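Local coordinates for adherence and virulence protein A (Streptococcus pneumoniae, PDB 6PON), which binds fibronectin and, as a pneumococcal adherence and virulence factor, is thought to promote attachment of the bacterium to host tissue, at residues Ala86-Ile91 and Val100-Ser105; Ile114-Ile119 and Ile129-Lys134. One frame throughout, in Å; residues are numbered along the deposited sequence.

From the N terminus, the chain first builds helix 5-19 and a four-stranded sheet, then passes through helix 74-83 into a second, five-stranded antiparallel sheet where both contacts lie. Contact 1 closes first, as strand 99-107 turns back along strand 87-93. Contact 2 follows in series, with strand 128-133 returning along strand 113-121; neither hairpin encloses or crosses the other. Strands 99-107 and 113-121 are neighbours, so the two contacts are joined edge to edge, their centres about 8 Å apart. A backbone bond between I102 and L118 and a side-chain bond between E89 and Q115 link them, making a continuous up-and-down meander.

Contact 1 (Ala86-Ile91 and Val100-Ser105); sequences ALIESI and VEITVS
E89 reaches over S105 and turns the face of its carboxylate to the serine hydroxyl: S105 OG donates to E89 OE2 at 2.7 Å from above the carboxylate plane. With CG anti to the carbonyl carbon (chi1 -82°) and the chain extended beyond it, the glutamate spans the distance to the neighbouring strand, a reach that a long acidic side chain suits. Its other oxygen, OE1, accepts from Q115 of strand 113-121, so both carboxylate oxygens are held.

This reach starts at a classic beta bulge, in which E89 and S90 together face T103. T103 O takes a short bond from E89 N (2.7 Å) and a weak one from S90 N (3.5 Å), while T103 N returns a bond to S90 O at 3.0 Å. The extra residue turns the CB of E89 toward the partner strand. Beyond the bulge, S90 and T103 share a partly exposed face, where a water bonds to S90 OG and T103 OG1 and donates to E101 O at 2.7 Å.

The other face is aliphatic and buried. The side chains of I91 and V100 cross, with I91 CG2 4.0 Å from V100 CG1, and I88 CG2 lies 4.2 Å from I102 CG2; beta-branched isoleucines and valines fill this side and favour the extended backbone. A86, small enough for close approach, sets CB against V104 CB.

Helix 5-19 packs on this aliphatic face through L8, V12 and L19. Strand 99-107 pairs onward with strand 113-121; the outer edge of strand 87-93, though last in its sheet, is bonded through the backbone of A86 and I88 to N21, G22 and I24.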
loop_
_atom_site.group_PDB
_atom_site.type_symbol
_atom_site.label_atom_id
_atom_site.label_comp_id
_atom_site.label_asym_id
_atom_site.label_seq_id
_atom_site.Cartn_x
_atom_site.Cartn_y
_atom_site.Cartn_z
ATOM N N ALA B 86 11.764 34.888 -32.499
ATOM C CA ALA B 86 11.956 34.953 -31.064
ATOM C C ALA B 86 12.760 33.751 -30.569
ATOM O O ALA B 86 12.824 32.700 -31.206
ATOM C CB ALA B 86 10.609 35.030 -30.347
ATOM N N LEU B 87 13.398 33.932 -29.418
ATOM C CA LEU B 87 14.137 32.877 -28.749
ATOM C C LEU B 87 13.255 32.296 -27.650
ATOM O O LEU B 87 12.593 33.035 -26.917
ATOM C CB LEU B 87 15.444 33.412 -28.161
ATOM C CG LEU B 87 16.158 32.445 -27.215
ATOM C CD1 LEU B 87 16.779 31.304 -28.008
ATOM C CD2 LEU B 87 17.200 33.139 -26.347
ATOM N N ILE B 88 13.216 30.973 -27.560
ATOM C CA ILE B 88 12.367 30.302 -26.585
ATOM C C ILE B 88 13.167 30.152 -25.299
ATOM O O ILE B 88 14.141 29.400 -25.249
ATOM C CB ILE B 88 11.868 28.955 -27.111
ATOM C CG1 ILE B 88 10.861 29.195 -28.237
ATOM C CG2 ILE B 88 11.211 28.157 -25.991
ATOM C CD1 ILE B 88 10.435 27.962 -28.951
ATOM N N GLU B 89 12.762 30.872 -24.257
ATOM C CA GLU B 89 13.596 30.916 -23.065
ATOM C C GLU B 89 13.262 29.826 -22.059
ATOM O O GLU B 89 14.174 29.239 -21.475
ATOM C CB GLU B 89 13.501 32.292 -22.414
ATOM C CG GLU B 89 14.434 33.279 -23.103
ATOM C CD GLU B 89 14.282 34.693 -22.608
ATOM O OE1 GLU B 89 13.243 35.010 -21.977
ATOM O OE2 GLU B 89 15.215 35.487 -22.858
ATOM N N SER B 90 11.978 29.528 -21.868
ATOM C CA SER B 90 11.547 28.524 -20.912
ATOM C C SER B 90 10.183 28.001 -21.346
ATOM O O SER B 90 9.416 28.715 -22.003
ATOM C CB SER B 90 11.457 29.106 -19.502
ATOM O OG SER B 90 10.400 30.049 -19.435
ATOM N N ILE B 91 9.886 26.747 -20.982
ATOM C CA ILE B 91 8.580 26.151 -21.241
ATOM C C ILE B 91 8.127 25.480 -19.956
ATOM O O ILE B 91 8.769 24.534 -19.487
ATOM C CB ILE B 91 8.607 25.141 -22.403
ATOM C CG1 ILE B 91 9.021 25.816 -23.708
ATOM C CG2 ILE B 91 7.240 24.482 -22.577
ATOM C CD1 ILE B 91 9.260 24.838 -24.820
ATOM N N VAL B 100 0.109 25.908 -19.941
ATOM C CA VAL B 100 1.522 25.973 -20.300
ATOM C C VAL B 100 1.902 27.402 -20.636
ATOM O O VAL B 100 1.174 28.106 -21.348
ATOM C CB VAL B 100 1.876 25.049 -21.479
ATOM C CG1 VAL B 100 3.331 25.222 -21.834
ATOM C CG2 VAL B 100 1.575 23.607 -21.109
ATOM N N GLU B 101 3.066 27.814 -20.137
ATOM C CA GLU B 101 3.612 29.137 -20.371
ATOM C C GLU B 101 4.963 29.002 -21.057
ATOM O O GLU B 101 5.834 28.250 -20.600
ATOM C CB GLU B 101 3.737 29.925 -19.070
ATOM C CG GLU B 101 2.373 30.232 -18.454
ATOM C CD GLU B 101 2.461 31.082 -17.212
ATOM O OE1 GLU B 101 3.561 31.206 -16.646
ATOM O OE2 GLU B 101 1.423 31.638 -16.810
ATOM N N ILE B 102 5.111 29.733 -22.156
ATOM C CA ILE B 102 6.295 29.731 -22.988
ATOM C C ILE B 102 6.826 31.152 -22.966
ATOM O O ILE B 102 6.187 32.068 -23.510
ATOM C CB ILE B 102 5.987 29.288 -24.426
ATOM C CG1 ILE B 102 5.425 27.868 -24.429
ATOM C CG2 ILE B 102 7.245 29.452 -25.300
ATOM C CD1 ILE B 102 4.851 27.427 -25.749
ATOM N N THR B 103 7.981 31.345 -22.344
ATOM C CA THR B 103 8.583 32.666 -22.294
ATOM C C THR B 103 9.554 32.820 -23.456
ATOM O O THR B 103 10.334 31.907 -23.765
ATOM C CB THR B 103 9.287 32.910 -20.959
ATOM O OG1 THR B 103 8.403 32.555 -19.899
ATOM C CG2 THR B 103 9.600 34.361 -20.803
ATOM N N VAL B 104 9.475 33.976 -24.112
ATOM C CA VAL B 104 10.273 34.286 -25.288
ATOM C C VAL B 104 10.834 35.688 -25.151
ATOM O O VAL B 104 10.277 36.556 -24.474
ATOM C CB VAL B 104 9.470 34.206 -26.600
ATOM C CG1 VAL B 104 8.836 32.844 -26.749
ATOM C CG2 VAL B 104 8.426 35.325 -26.631
ATOM N N SER B 105 11.945 35.901 -25.832
ATOM C CA SER B 105 12.540 37.212 -25.955
ATOM C C SER B 105 12.830 37.452 -27.427
ATOM O O SER B 105 13.082 36.510 -28.186
ATOM C CB SER B 105 13.811 37.325 -25.105
ATOM O OG SER B 105 14.683 36.258 -25.383
HETATM O O HOH W 1 7.748 29.541 -19.108
#

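Contact 2 (Ile114-Ile119 and Ile129-Lys134); sequences IQATLI and ILLVDK
K134 sets CG anti to its own nitrogen (chi1 177°) and then bends at chi2 (86°), which lays its methylenes alongside Q115, the two side chains pointing the same way. K134 CG comes within 3.4 Å of Q115 OE1, and the K134 chain crosses T117, its CD 3.7 Å from T117 OG1. A long flexible chain suits this exposed end, since its carbons can cover the neighbours while the amine leads away; NE2 of Q115 is engaged by E89.

Four backbone bonds hold the centre of this beta hairpin in regular antiparallel register, T117 paired with V132 and I119 with L130; I119 N to L130 O is 2.7 Å and nearly straight (174°). The last bond, K134 N to Q115 O, is longer at 3.3 Å, with the donor above the carbonyl plane as the strand ends.

Aliphatic residues dominate both faces. L131 CD1 lies against A116 CB (4.0 Å) and L118 CB, the small alanine leaving room for the leucine branch; on the opposite face, with T117, I119 and V132 cross, I119 CD1 lying 4.0 Å from V132 CG2.

Helix 74-83 packs on L131 through L79, Y82 and L83, Y162 covers I119 and V132, and strands 99-107 and 139-142 flank the hairpin within the five-stranded antiparallel meander.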
loop_
_atom_site.group_PDB
_atom_site.type_symbol
_atom_site.label_atom_id
_atom_site.label_comp_id
_atom_site.label_asym_id
_atom_site.label_seq_id
_atom_site.Cartn_x
_atom_site.Cartn_y
_atom_site.Cartn_z
ATOM N N ILE B 114 12.629 42.867 -26.194
ATOM C CA ILE B 114 11.279 42.700 -25.674
ATOM C C ILE B 114 11.160 41.283 -25.124
ATOM O O ILE B 114 11.909 40.384 -25.512
ATOM C CB ILE B 114 10.194 42.948 -26.748
ATOM C CG1 ILE B 114 10.360 41.980 -27.922
ATOM C CG2 ILE B 114 10.263 44.358 -27.273
ATOM C CD1 ILE B 114 9.495 40.746 -27.813
ATOM N N GLN B 115 10.192 41.088 -24.221
ATOM C CA GLN B 115 9.857 39.771 -23.688
ATOM C C GLN B 115 8.345 39.566 -23.701
ATOM O O GLN B 115 7.575 40.509 -23.517
ATOM C CB GLN B 115 10.358 39.577 -22.253
ATOM C CG GLN B 115 11.601 38.694 -22.109
ATOM C CD GLN B 115 11.841 38.190 -20.661
ATOM O OE1 GLN B 115 11.489 38.855 -19.680
ATOM N NE2 GLN B 115 12.430 37.001 -20.538
ATOM N N ALA B 116 7.920 38.319 -23.899
ATOM C CA ALA B 116 6.499 38.010 -23.868
ATOM C C ALA B 116 6.312 36.558 -23.462
ATOM O O ALA B 116 7.228 35.738 -23.568
ATOM C CB ALA B 116 5.833 38.290 -25.229
ATOM N N THR B 117 5.108 36.242 -23.001
ATOM C CA THR B 117 4.759 34.887 -22.582
ATOM C C THR B 117 3.601 34.388 -23.435
ATOM O O THR B 117 2.558 35.047 -23.518
ATOM C CB THR B 117 4.355 34.835 -21.110
ATOM O OG1 THR B 117 5.304 35.556 -20.315
ATOM C CG2 THR B 117 4.277 33.377 -20.640
ATOM N N LEU B 118 3.785 33.240 -24.074
ATOM C CA LEU B 118 2.729 32.610 -24.853
ATOM C C LEU B 118 2.091 31.552 -23.966
ATOM O O LEU B 118 2.780 30.640 -23.506
ATOM C CB LEU B 118 3.290 32.008 -26.143
ATOM C CG LEU B 118 2.326 31.268 -27.078
ATOM C CD1 LEU B 118 1.278 32.203 -27.656
ATOM C CD2 LEU B 118 3.104 30.565 -28.172
ATOM N N ILE B 119 0.794 31.695 -23.696
ATOM C CA ILE B 119 0.078 30.892 -22.710
ATOM C C ILE B 119 -1.036 30.121 -23.404
ATOM O O ILE B 119 -1.862 30.719 -24.108
ATOM C CB ILE B 119 -0.537 31.759 -21.598
ATOM C CG1 ILE B 119 0.505 32.649 -20.920
ATOM C CG2 ILE B 119 -1.296 30.870 -20.599
ATOM C CD1 ILE B 119 -0.097 33.608 -19.866
ATOM N N ILE B 129 -5.775 30.704 -26.079
ATOM C CA ILE B 129 -4.357 30.897 -26.359
ATOM C C ILE B 129 -4.104 32.393 -26.336
ATOM O O ILE B 129 -4.807 33.155 -27.009
ATOM C CB ILE B 129 -3.939 30.291 -27.715
ATOM C CG1 ILE B 129 -4.183 28.777 -27.738
ATOM C CG2 ILE B 129 -2.472 30.581 -28.017
ATOM C CD1 ILE B 129 -3.975 28.143 -29.130
ATOM N N LEU B 130 -3.123 32.814 -25.539
ATOM C CA LEU B 130 -2.925 34.215 -25.222
ATOM C C LEU B 130 -1.444 34.535 -25.300
ATOM O O LEU B 130 -0.602 33.712 -24.927
ATOM C CB LEU B 130 -3.464 34.563 -23.816
ATOM C CG LEU B 130 -4.852 34.018 -23.411
ATOM C CD1 LEU B 130 -4.770 32.635 -22.708
ATOM C CD2 LEU B 130 -5.651 35.017 -22.571
ATOM N N LEU B 131 -1.137 35.721 -25.807
ATOM C CA LEU B 131 0.201 36.290 -25.767
ATOM C C LEU B 131 0.166 37.476 -24.810
ATOM O O LEU B 131 -0.693 38.352 -24.927
ATOM C CB LEU B 131 0.662 36.731 -27.161
ATOM C CG LEU B 131 2.119 37.208 -27.221
ATOM C CD1 LEU B 131 3.133 36.044 -27.070
ATOM C CD2 LEU B 131 2.381 38.017 -28.474
ATOM N N VAL B 132 1.058 37.482 -23.837
ATOM C CA VAL B 132 1.009 38.465 -22.769
ATOM C C VAL B 132 2.361 39.141 -22.701
ATOM O O VAL B 132 3.392 38.460 -22.711
ATOM C CB VAL B 132 0.652 37.818 -21.419
ATOM C CG1 VAL B 132 0.736 38.839 -20.307
ATOM C CG2 VAL B 132 -0.721 37.218 -21.493
ATOM N N ASP B 133 2.363 40.473 -22.646
ATOM C CA ASP B 133 3.635 41.167 -22.520
ATOM C C ASP B 133 4.185 40.996 -21.119
ATOM O O ASP B 133 3.469 41.190 -20.139
ATOM C CB ASP B 133 3.517 42.646 -22.825
ATOM C CG ASP B 133 4.837 43.339 -22.646
ATOM O OD1 ASP B 133 5.139 43.757 -21.517
ATOM O OD2 ASP B 133 5.601 43.401 -23.625
ATOM N N LYS B 134 5.479 40.696 -21.035
ATOM C CA LYS B 134 6.066 40.218 -19.788
ATOM C C LYS B 134 6.191 41.326 -18.740
ATOM O O LYS B 134 6.047 41.059 -17.538
ATOM C CB LYS B 134 7.427 39.589 -20.085
ATOM C CG LYS B 134 8.189 39.104 -18.877
ATOM C CD LYS B 134 7.791 37.700 -18.504
ATOM C CE LYS B 134 8.675 37.150 -17.399
ATOM N NZ LYS B 134 8.151 35.849 -16.930
#